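Local coordinates for 178aa long hypothetical molybdenum cofactor biosynthesis protein B (Sulfolobus tokodaii, PDB 3IWT), which probably binds molybdopterin and takes part in molybdenum cofactor biosynthesis, as a member of the MogA/MoaB family, at residues F18-R27 and D39-L49; T91-E101 and A132-G140. All blocks are in the same frame, centred on the assembly; numbering follows the deposited sequence. Where two conformers were deposited one is given.

Contact 1 of 2, residues F18-R27 and D39-L49; sequences FYVITISTSR and DESGDIIKQLL
Leu49 lays its CD2 methyl over the centre of the Phe18 ring, 3.5 Å from the ring centroid. This is a CH-pi contact on one face. The CD1 branch of Leu49 reaches back over the root of the ring, near Phe18 CG. One turn earlier in the helix, Ile45 CG2 meets Val20 CG2 at 3.9 Å. The other branch of Val20, CG1, points at the bare backbone of Gly42. Strand 18-23 and helix 40-49 run nearly antiparallel, at 166°, with their axes 8.7 Å apart at closest approach. They are the first strand and the connecting helix of a beta-alpha-beta crossover that leads on to strand 55-62.

The polar end begins at Thr22. Its OG1 donates to Asp39 OD2 at 2.7 Å, and the two side chains come from opposite directions. Asp39 turns CG anti to its backbone N, chi1 176°, and this carries the carboxylate to the first turn of the helix. OD1 then caps the helix, accepting from Gly42 N at 2.9 Å from above the carboxylate plane. OD2 also takes a bond from Tyr59 OH.

Farther out, Arg27 NH2 meets Glu40 OE1 at 3.1 Å in a salt bridge, their flat groups 78° apart. Glu40 has a second conformer, so this bridge may not be constant. Arg27 NH1 binds Ser24 OG in the guanidinium plane, at 2.9 Å, and NE reaches Val38 O.

Both Asp39 oxygens are engaged in a buried site. Three donors and the helix start would probably stabilise its negative charge.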
loop_
_atom_site.group_PDB
_atom_site.type_symbol
_atom_site.label_atom_id
_atom_site.label_comp_id
_atom_site.label_asym_id
_atom_site.label_seq_id
_atom_site.Cartn_x
_atom_site.Cartn_y
_atom_site.Cartn_z
ATOM N N PHE A 18 24.617 21.064 0.850
ATOM C CA PHE A 18 24.299 19.767 1.461
ATOM C C PHE A 18 24.114 19.935 2.960
ATOM O O PHE A 18 24.814 20.735 3.590
ATOM C CB PHE A 18 25.430 18.765 1.211
ATOM C CG PHE A 18 25.498 18.258 -0.200
ATOM C CD1 PHE A 18 25.967 19.069 -1.203
ATOM C CD2 PHE A 18 25.056 16.967 -0.520
ATOM C CE1 PHE A 18 26.053 18.627 -2.508
ATOM C CE2 PHE A 18 25.139 16.500 -1.839
ATOM C CZ PHE A 18 25.614 17.350 -2.834
ATOM N N TYR A 19 23.172 19.172 3.520
ATOM C CA TYR A 19 23.002 19.050 4.956
ATOM C C TYR A 19 23.263 17.588 5.333
ATOM O O TYR A 19 22.705 16.667 4.716
ATOM C CB TYR A 19 21.576 19.436 5.342
ATOM C CG TYR A 19 21.353 19.692 6.804
ATOM C CD1 TYR A 19 21.080 20.979 7.258
ATOM C CD2 TYR A 19 21.381 18.660 7.725
ATOM C CE1 TYR A 19 20.819 21.230 8.594
ATOM C CE2 TYR A 19 21.169 18.898 9.063
ATOM C CZ TYR A 19 20.878 20.188 9.492
ATOM O OH TYR A 19 20.617 20.423 10.812
ATOM N N VAL A 20 24.089 17.378 6.358
ATOM C CA VAL A 20 24.551 16.027 6.695
ATOM C C VAL A 20 23.954 15.607 8.039
ATOM O O VAL A 20 24.054 16.346 9.014
ATOM C CB VAL A 20 26.092 15.927 6.752
ATOM C CG1 VAL A 20 26.554 14.498 7.091
ATOM C CG2 VAL A 20 26.708 16.367 5.421
ATOM N N ILE A 21 23.375 14.415 8.092
ATOM C CA ILE A 21 22.761 13.928 9.333
ATOM C C ILE A 21 23.361 12.587 9.734
ATOM O O ILE A 21 23.328 11.613 8.965
ATOM C CB ILE A 21 21.228 13.801 9.212
ATOM C CG1 ILE A 21 20.584 15.124 8.788
ATOM C CG2 ILE A 21 20.595 13.274 10.542
ATOM C CD1 ILE A 21 19.069 14.997 8.501
ATOM N N THR A 22 23.910 12.513 10.935
ATOM C CA THR A 22 24.470 11.243 11.408
ATOM C C THR A 22 23.475 10.625 12.370
ATOM O O THR A 22 23.042 11.280 13.300
ATOM C CB THR A 22 25.861 11.445 12.050
ATOM O OG1 THR A 22 26.762 11.862 11.028
ATOM C CG2 THR A 22 26.371 10.143 12.706
ATOM N N ILE A 23 23.106 9.365 12.111
ATOM C CA ILE A 23 22.149 8.637 12.948
ATOM C C ILE A 23 22.913 7.526 13.677
ATOM O O ILE A 23 23.248 6.483 13.096
ATOM C CB ILE A 23 20.979 8.076 12.111
ATOM C CG1 ILE A 23 20.332 9.199 11.299
ATOM C CG2 ILE A 23 19.973 7.406 12.996
ATOM C CD1 ILE A 23 19.281 8.751 10.289
ATOM N N SER A 24 23.226 7.783 14.947
ATOM C CA SER A 24 24.072 6.898 15.773
ATOM C C SER A 24 23.750 7.097 17.249
ATOM O O SER A 24 24.039 8.159 17.821
ATOM C CB SER A 24 25.557 7.193 15.546
ATOM O OG SER A 24 26.388 6.437 16.434
ATOM N N THR A 25 23.192 6.066 17.870
ATOM C CA THR A 25 22.816 6.139 19.283
ATOM C C THR A 25 24.066 6.279 20.167
ATOM O O THR A 25 24.107 7.152 21.034
ATOM C CB THR A 25 21.959 4.927 19.690
ATOM O OG1 THR A 25 20.743 4.939 18.927
ATOM C CG2 THR A 25 21.604 4.954 21.181
ATOM N N SER A 26 25.094 5.470 19.908
ATOM C CA SER A 26 26.329 5.521 20.724
ATOM C C SER A 26 26.935 6.920 20.708
ATOM O O SER A 26 27.228 7.480 21.761
ATOM C CB SER A 26 27.355 4.491 20.269
ATOM O OG SER A 26 27.723 4.659 18.909
ATOM N N ARG A 27 27.076 7.497 19.515
ATOM C CA ARG A 27 27.645 8.830 19.383
ATOM C C ARG A 27 26.746 9.902 20.009
ATOM O O ARG A 27 27.244 10.822 20.665
ATOM C CB ARG A 27 27.985 9.132 17.923
ATOM C CG ARG A 27 29.084 8.220 17.390
ATOM C CD ARG A 27 29.363 8.425 15.915
ATOM N NE ARG A 27 30.379 7.503 15.410
ATOM C CZ ARG A 27 30.165 6.224 15.116
ATOM N NH1 ARG A 27 28.969 5.680 15.230
ATOM N NH2 ARG A 27 31.157 5.481 14.671
ATOM N N ASP A 39 33.092 10.820 14.267
ATOM C CA ASP A 39 32.065 10.498 13.304
ATOM C C ASP A 39 32.735 10.298 11.965
ATOM O O ASP A 39 32.745 11.197 11.131
ATOM C CB ASP A 39 31.033 11.636 13.243
ATOM C CG ASP A 39 29.979 11.415 12.183
ATOM O OD1 ASP A 39 29.891 10.293 11.650
ATOM O OD2 ASP A 39 29.240 12.372 11.893
ATOM N N GLU A 40 33.296 9.112 11.768
ATOM C CA GLU A 40 34.090 8.809 10.588
ATOM C C GLU A 40 33.254 8.977 9.309
ATOM O O GLU A 40 33.683 9.587 8.339
ATOM C CB GLU A 40 34.631 7.374 10.684
ATOM C CG GLU A 40 35.554 7.098 11.906
ATOM C CD GLU A 40 34.811 6.611 13.167
ATOM O OE1 GLU A 40 33.583 6.777 13.269
ATOM O OE2 GLU A 40 35.479 6.059 14.071
ATOM N N SER A 41 32.050 8.414 9.321
ATOM C CA SER A 41 31.187 8.468 8.144
ATOM C C SER A 41 30.735 9.882 7.795
ATOM O O SER A 41 30.748 10.259 6.632
ATOM C CB SER A 41 29.959 7.596 8.343
ATOM O OG SER A 41 30.361 6.238 8.314
ATOM N N GLY A 42 30.310 10.648 8.791
ATOM C CA GLY A 42 29.909 12.048 8.550
ATOM C C GLY A 42 31.079 12.852 8.010
ATOM O O GLY A 42 30.918 13.678 7.104
ATOM N N ASP A 43 32.255 12.619 8.590
ATOM C CA ASP A 43 33.499 13.290 8.178
ATOM C C ASP A 43 33.861 12.995 6.731
ATOM O O ASP A 43 34.223 13.897 5.992
ATOM C CB ASP A 43 34.661 12.881 9.093
ATOM C CG ASP A 43 34.579 13.535 10.473
ATOM O OD1 ASP A 43 33.649 14.327 10.724
ATOM O OD2 ASP A 43 35.435 13.234 11.321
ATOM N N ILE A 44 33.733 11.739 6.327
ATOM C CA ILE A 44 33.973 11.330 4.936
ATOM C C ILE A 44 33.027 12.041 3.961
ATOM O O ILE A 44 33.457 12.507 2.912
ATOM C CB ILE A 44 33.853 9.768 4.764
ATOM C CG1 ILE A 44 35.108 9.074 5.276
ATOM C CG2 ILE A 44 33.640 9.367 3.294
ATOM C CD1 ILE A 44 34.960 7.553 5.429
ATOM N N ILE A 45 31.744 12.126 4.321
ATOM C CA ILE A 45 30.744 12.774 3.482
ATOM C C ILE A 45 31.101 14.252 3.304
ATOM O O ILE A 45 31.152 14.742 2.184
ATOM C CB ILE A 45 29.330 12.626 4.081
ATOM C CG1 ILE A 45 28.897 11.149 4.056
ATOM C CG2 ILE A 45 28.314 13.525 3.345
ATOM C CD1 ILE A 45 27.584 10.867 4.822
ATOM N N LYS A 46 31.403 14.935 4.399
ATOM C CA LYS A 46 31.775 16.351 4.341
ATOM C C LYS A 46 33.009 16.599 3.478
ATOM O O LYS A 46 32.987 17.457 2.588
ATOM C CB LYS A 46 32.008 16.882 5.752
ATOM C CG LYS A 46 30.759 16.940 6.614
ATOM C CD LYS A 46 31.125 17.086 8.080
ATOM C CE LYS A 46 29.873 17.224 8.933
ATOM N NZ LYS A 46 30.204 17.424 10.373
ATOM N N GLN A 47 34.057 15.817 3.750
ATOM C CA GLN A 47 35.365 15.900 3.078
ATOM C C GLN A 47 35.190 15.735 1.552
ATOM O O GLN A 47 35.687 16.554 0.767
ATOM C CB GLN A 47 36.241 14.748 3.605
ATOM C CG GLN A 47 37.616 15.086 4.155
ATOM C CD GLN A 47 38.544 13.872 4.099
ATOM O OE1 GLN A 47 38.238 12.818 4.668
ATOM N NE2 GLN A 47 39.650 13.999 3.377
ATOM N N LEU A 48 34.478 14.666 1.152
ATOM C CA LEU A 48 34.291 14.349 -0.269
ATOM C C LEU A 48 33.407 15.368 -0.954
ATOM O O LEU A 48 33.667 15.754 -2.092
ATOM C CB LEU A 48 33.705 12.935 -0.485
ATOM C CG LEU A 48 34.649 11.731 -0.341
ATOM C CD1 LEU A 48 33.869 10.415 -0.408
ATOM C CD2 LEU A 48 35.755 11.783 -1.384
ATOM N N LEU A 49 32.323 15.775 -0.275
ATOM C CA LEU A 49 31.417 16.784 -0.820
ATOM C C LEU A 49 32.129 18.107 -1.050
ATOM O O LEU A 49 32.004 18.708 -2.129
ATOM C CB LEU A 49 30.215 17.057 0.087
ATOM C CG LEU A 49 29.106 16.006 0.088
ATOM C CD1 LEU A 49 28.117 16.373 1.204
ATOM C CD2 LEU A 49 28.400 15.857 -1.287
HETATM O O HOH W 1 34.054 6.364 16.283
#

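Contact 2 of 2, residues T91-E101 and A132-G140; sequences TGYSPTDITVE and AYLTKASAG
Lys136 passes over a face of the Tyr93 ring, with CE 4.2 Å from the ring centroid, and ends at Glu101. Its chain bends at chi3, -78°, which brings NZ to Glu101 OE2. The two side chains cross at about a right angle in a salt bridge. The modelled length is very short and its exact value is doubtful. At the other end of the lysine, Lys136 N donates to Thr91 O at 2.8 Å. Leu134 O lies at the edge of the Tyr93 ring, 3.4 Å from CD2. Val100 CG2 packs on Lys136 O, which also accepts from Ser138 OG at 2.6 Å.

Thr91 and Gly92 belong to the Gly-Gly-Thr-Gly loop after strand 84-88. In MogA/MoaB relatives this loop lines the molybdopterin pocket, and the same role is likely here. A glycerol, probably from the crystallisation liquor, lies near Thr135.

Behind this shell, Asp97 OD2 holds the loop by weak bonds from Gly92 N and Ser94 N. Thr135 OG1 accepts from Ala137 N at 3.2 Å, an ST turn. Tyr93 OH donates to a water that in turn donates to Tyr133 O and Thr135 O, and it accepts from Glu112 N of the second subunit. Tyr133 OH bonds to Leu164 O of that subunit.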
loop_
_atom_site.group_PDB
_atom_site.type_symbol
_atom_site.label_atom_id
_atom_site.label_comp_id
_atom_site.label_asym_id
_atom_site.label_seq_id
_atom_site.Cartn_x
_atom_site.Cartn_y
_atom_site.Cartn_z
ATOM N N THR A 91 20.157 1.920 8.252
ATOM C CA THR A 91 19.506 1.417 7.041
ATOM C C THR A 91 19.622 -0.116 6.865
ATOM O O THR A 91 19.339 -0.632 5.805
ATOM C CB THR A 91 20.042 2.151 5.794
ATOM O OG1 THR A 91 21.446 1.893 5.604
ATOM C CG2 THR A 91 19.835 3.667 5.896
ATOM N N GLY A 92 20.011 -0.830 7.916
ATOM C CA GLY A 92 20.094 -2.268 7.874
ATOM C C GLY A 92 19.005 -2.974 8.645
ATOM O O GLY A 92 17.887 -2.460 8.796
ATOM N N TYR A 93 19.321 -4.185 9.100
ATOM C CA TYR A 93 18.327 -5.042 9.744
ATOM C C TYR A 93 18.585 -5.285 11.233
ATOM O O TYR A 93 17.992 -6.185 11.818
ATOM C CB TYR A 93 18.182 -6.364 8.971
ATOM C CG TYR A 93 17.588 -6.117 7.607
ATOM C CD1 TYR A 93 16.208 -6.001 7.436
ATOM C CD2 TYR A 93 18.404 -5.910 6.511
ATOM C CE1 TYR A 93 15.662 -5.714 6.184
ATOM C CE2 TYR A 93 17.875 -5.613 5.261
ATOM C CZ TYR A 93 16.515 -5.540 5.089
ATOM O OH TYR A 93 16.000 -5.247 3.831
ATOM N N SER A 94 19.420 -4.458 11.863
ATOM C CA SER A 94 19.404 -4.392 13.322
ATOM C C SER A 94 17.979 -4.026 13.795
ATOM O O SER A 94 17.274 -3.268 13.141
ATOM C CB SER A 94 20.423 -3.386 13.821
ATOM O OG SER A 94 20.187 -3.054 15.164
ATOM N N PRO A 95 17.531 -4.606 14.919
ATOM C CA PRO A 95 16.235 -4.303 15.468
ATOM C C PRO A 95 16.031 -2.803 15.658
ATOM O O PRO A 95 14.914 -2.320 15.537
ATOM C CB PRO A 95 16.256 -5.025 16.818
ATOM C CG PRO A 95 17.164 -6.120 16.631
ATOM C CD PRO A 95 18.231 -5.627 15.716
ATOM N N THR A 96 17.122 -2.060 15.859
ATOM C CA THR A 96 17.015 -0.629 16.144
ATOM C C THR A 96 17.204 0.266 14.919
ATOM O O THR A 96 17.078 1.473 15.043
ATOM C CB THR A 96 17.987 -0.241 17.271
ATOM O OG1 THR A 96 19.298 -0.745 16.985
ATOM C CG2 THR A 96 17.501 -0.812 18.586
ATOM N N ASP A 97 17.502 -0.324 13.754
ATOM C CA ASP A 97 17.592 0.412 12.480
ATOM C C ASP A 97 16.195 0.811 11.966
ATOM O O ASP A 97 15.420 -0.059 11.509
ATOM C CB ASP A 97 18.271 -0.426 11.401
ATOM C CG ASP A 97 19.780 -0.543 11.586
ATOM O OD1 ASP A 97 20.368 0.125 12.457
ATOM O OD2 ASP A 97 20.360 -1.372 10.853
ATOM N N ILE A 98 15.888 2.113 12.013
ATOM C CA ILE A 98 14.560 2.619 11.645
ATOM C C ILE A 98 14.577 3.831 10.668
ATOM O O ILE A 98 13.536 4.429 10.383
ATOM C CB ILE A 98 13.743 2.981 12.913
ATOM C CG1 ILE A 98 14.404 4.128 13.702
ATOM C CG2 ILE A 98 13.494 1.760 13.811
ATOM C CD1 ILE A 98 13.401 4.803 14.653
ATOM N N THR A 99 15.735 4.153 10.120
ATOM C CA THR A 99 15.891 5.358 9.303
ATOM C C THR A 99 15.000 5.319 8.051
ATOM O O THR A 99 14.261 6.273 7.766
ATOM C CB THR A 99 17.351 5.529 8.869
ATOM O OG1 THR A 99 18.205 5.654 10.021
ATOM C CG2 THR A 99 17.514 6.764 7.962
ATOM N N VAL A 100 15.034 4.198 7.337
ATOM C CA VAL A 100 14.277 4.035 6.081
ATOM C C VAL A 100 12.773 4.018 6.330
ATOM O O VAL A 100 12.013 4.655 5.627
ATOM C CB VAL A 100 14.739 2.774 5.290
ATOM C CG1 VAL A 100 13.897 2.580 4.035
ATOM C CG2 VAL A 100 16.243 2.923 4.927
ATOM N N GLU A 101 12.365 3.316 7.368
ATOM C CA GLU A 101 10.976 3.193 7.719
ATOM C C GLU A 101 10.420 4.525 8.217
ATOM O O GLU A 101 9.221 4.802 8.103
ATOM C CB GLU A 101 10.815 2.147 8.811
ATOM C CG GLU A 101 11.157 0.726 8.385
ATOM C CD GLU A 101 12.635 0.495 8.090
ATOM O OE1 GLU A 101 13.539 1.068 8.785
ATOM O OE2 GLU A 101 12.887 -0.279 7.128
ATOM N N ALA A 132 25.464 -7.356 0.451
ATOM C CA ALA A 132 24.719 -6.311 -0.250
ATOM C C ALA A 132 23.198 -6.394 0.010
ATOM O O ALA A 132 22.528 -5.378 0.024
ATOM C CB ALA A 132 25.004 -6.361 -1.720
ATOM N N TYR A 133 22.641 -7.602 0.169
ATOM C CA TYR A 133 21.182 -7.674 0.354
ATOM C C TYR A 133 20.733 -7.296 1.747
ATOM O O TYR A 133 19.520 -7.230 2.012
ATOM C CB TYR A 133 20.567 -8.975 -0.135
ATOM C CG TYR A 133 20.790 -10.237 0.670
ATOM C CD1 TYR A 133 19.980 -10.539 1.763
ATOM C CD2 TYR A 133 21.756 -11.145 0.309
ATOM C CE1 TYR A 133 20.135 -11.716 2.489
ATOM C CE2 TYR A 133 21.931 -12.345 1.016
ATOM C CZ TYR A 133 21.111 -12.629 2.118
ATOM O OH TYR A 133 21.249 -13.827 2.818
ATOM N N LEU A 134 21.685 -6.990 2.626
ATOM C CA LEU A 134 21.365 -6.580 3.991
ATOM C C LEU A 134 21.341 -5.048 4.236
ATOM O O LEU A 134 21.309 -4.604 5.395
ATOM C CB LEU A 134 22.327 -7.302 4.935
ATOM C CG LEU A 134 22.149 -8.836 4.930
ATOM C CD1 LEU A 134 23.019 -9.453 6.014
ATOM C CD2 LEU A 134 20.688 -9.238 5.104
ATOM N N THR A 135 21.314 -4.262 3.155
ATOM C CA THR A 135 21.079 -2.798 3.268
ATOM C C THR A 135 19.796 -2.370 2.554
ATOM O O THR A 135 19.393 -2.984 1.565
ATOM C CB THR A 135 22.266 -1.987 2.751
ATOM O OG1 THR A 135 22.066 -0.582 3.004
ATOM C CG2 THR A 135 22.533 -2.238 1.240
ATOM N N LYS A 136 19.180 -1.313 3.085
ATOM C CA LYS A 136 18.008 -0.662 2.512
ATOM C C LYS A 136 18.271 0.816 2.183
ATOM O O LYS A 136 17.328 1.619 2.082
ATOM C CB LYS A 136 16.829 -0.777 3.462
ATOM C CG LYS A 136 16.418 -2.157 3.793
ATOM C CD LYS A 136 15.209 -2.160 4.749
ATOM C CE LYS A 136 15.626 -1.864 6.205
ATOM N NZ LYS A 136 14.485 -2.172 7.096
ATOM N N ALA A 137 19.551 1.172 2.023
ATOM C CA ALA A 137 19.940 2.501 1.578
ATOM C C ALA A 137 19.008 2.934 0.439
ATOM O O ALA A 137 18.698 2.148 -0.450
ATOM C CB ALA A 137 21.419 2.534 1.149
ATOM N N SER A 138 18.512 4.177 0.531
ATOM C CA SER A 138 17.418 4.674 -0.305
ATOM C C SER A 138 17.628 6.144 -0.630
ATOM O O SER A 138 18.429 6.817 0.024
ATOM C CB SER A 138 16.083 4.504 0.428
ATOM O OG SER A 138 15.780 3.145 0.672
ATOM N N ALA A 139 16.932 6.623 -1.659
ATOM C CA ALA A 139 16.955 8.038 -2.067
ATOM C C ALA A 139 15.530 8.460 -2.483
ATOM O O ALA A 139 14.693 7.618 -2.857
ATOM C CB ALA A 139 17.989 8.288 -3.224
ATOM N N GLY A 140 15.264 9.762 -2.370
ATOM C CA GLY A 140 13.984 10.317 -2.714
ATOM C C GLY A 140 14.033 11.818 -2.898
ATOM O O GLY A 140 15.097 12.450 -2.787
HETATM O O HOH W 2 22.944 -0.914 5.904
HETATM O O HOH W 3 15.267 -2.310 9.403
HETATM O O HOH W 4 17.789 -5.273 1.844
HETATM O O HOH W 5 21.888 -5.237 8.002
#

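Contact 1 closes before contact 2 opens along the chain, and their centres lie about 16 Å apart. Both reach the same mixed sheet. Contact 1 supplies strand 17-23, flanked by strands 55-62 and 84-88, and helix 40-51 packed on it. Contact 2 lies partly beyond the end of strand 84-88 and runs into the antiparallel strand 138-142. The two touch where Ile23 CD1 packs on Thr99 OG1, 3.3 Å away. Contact 1 stays within its own chain, whereas contact 2 meets a second subunit. The first is mostly buried and packs helix 40-51 on the sheet, and the second joins the probable molybdopterin-binding loop to the subunit interface.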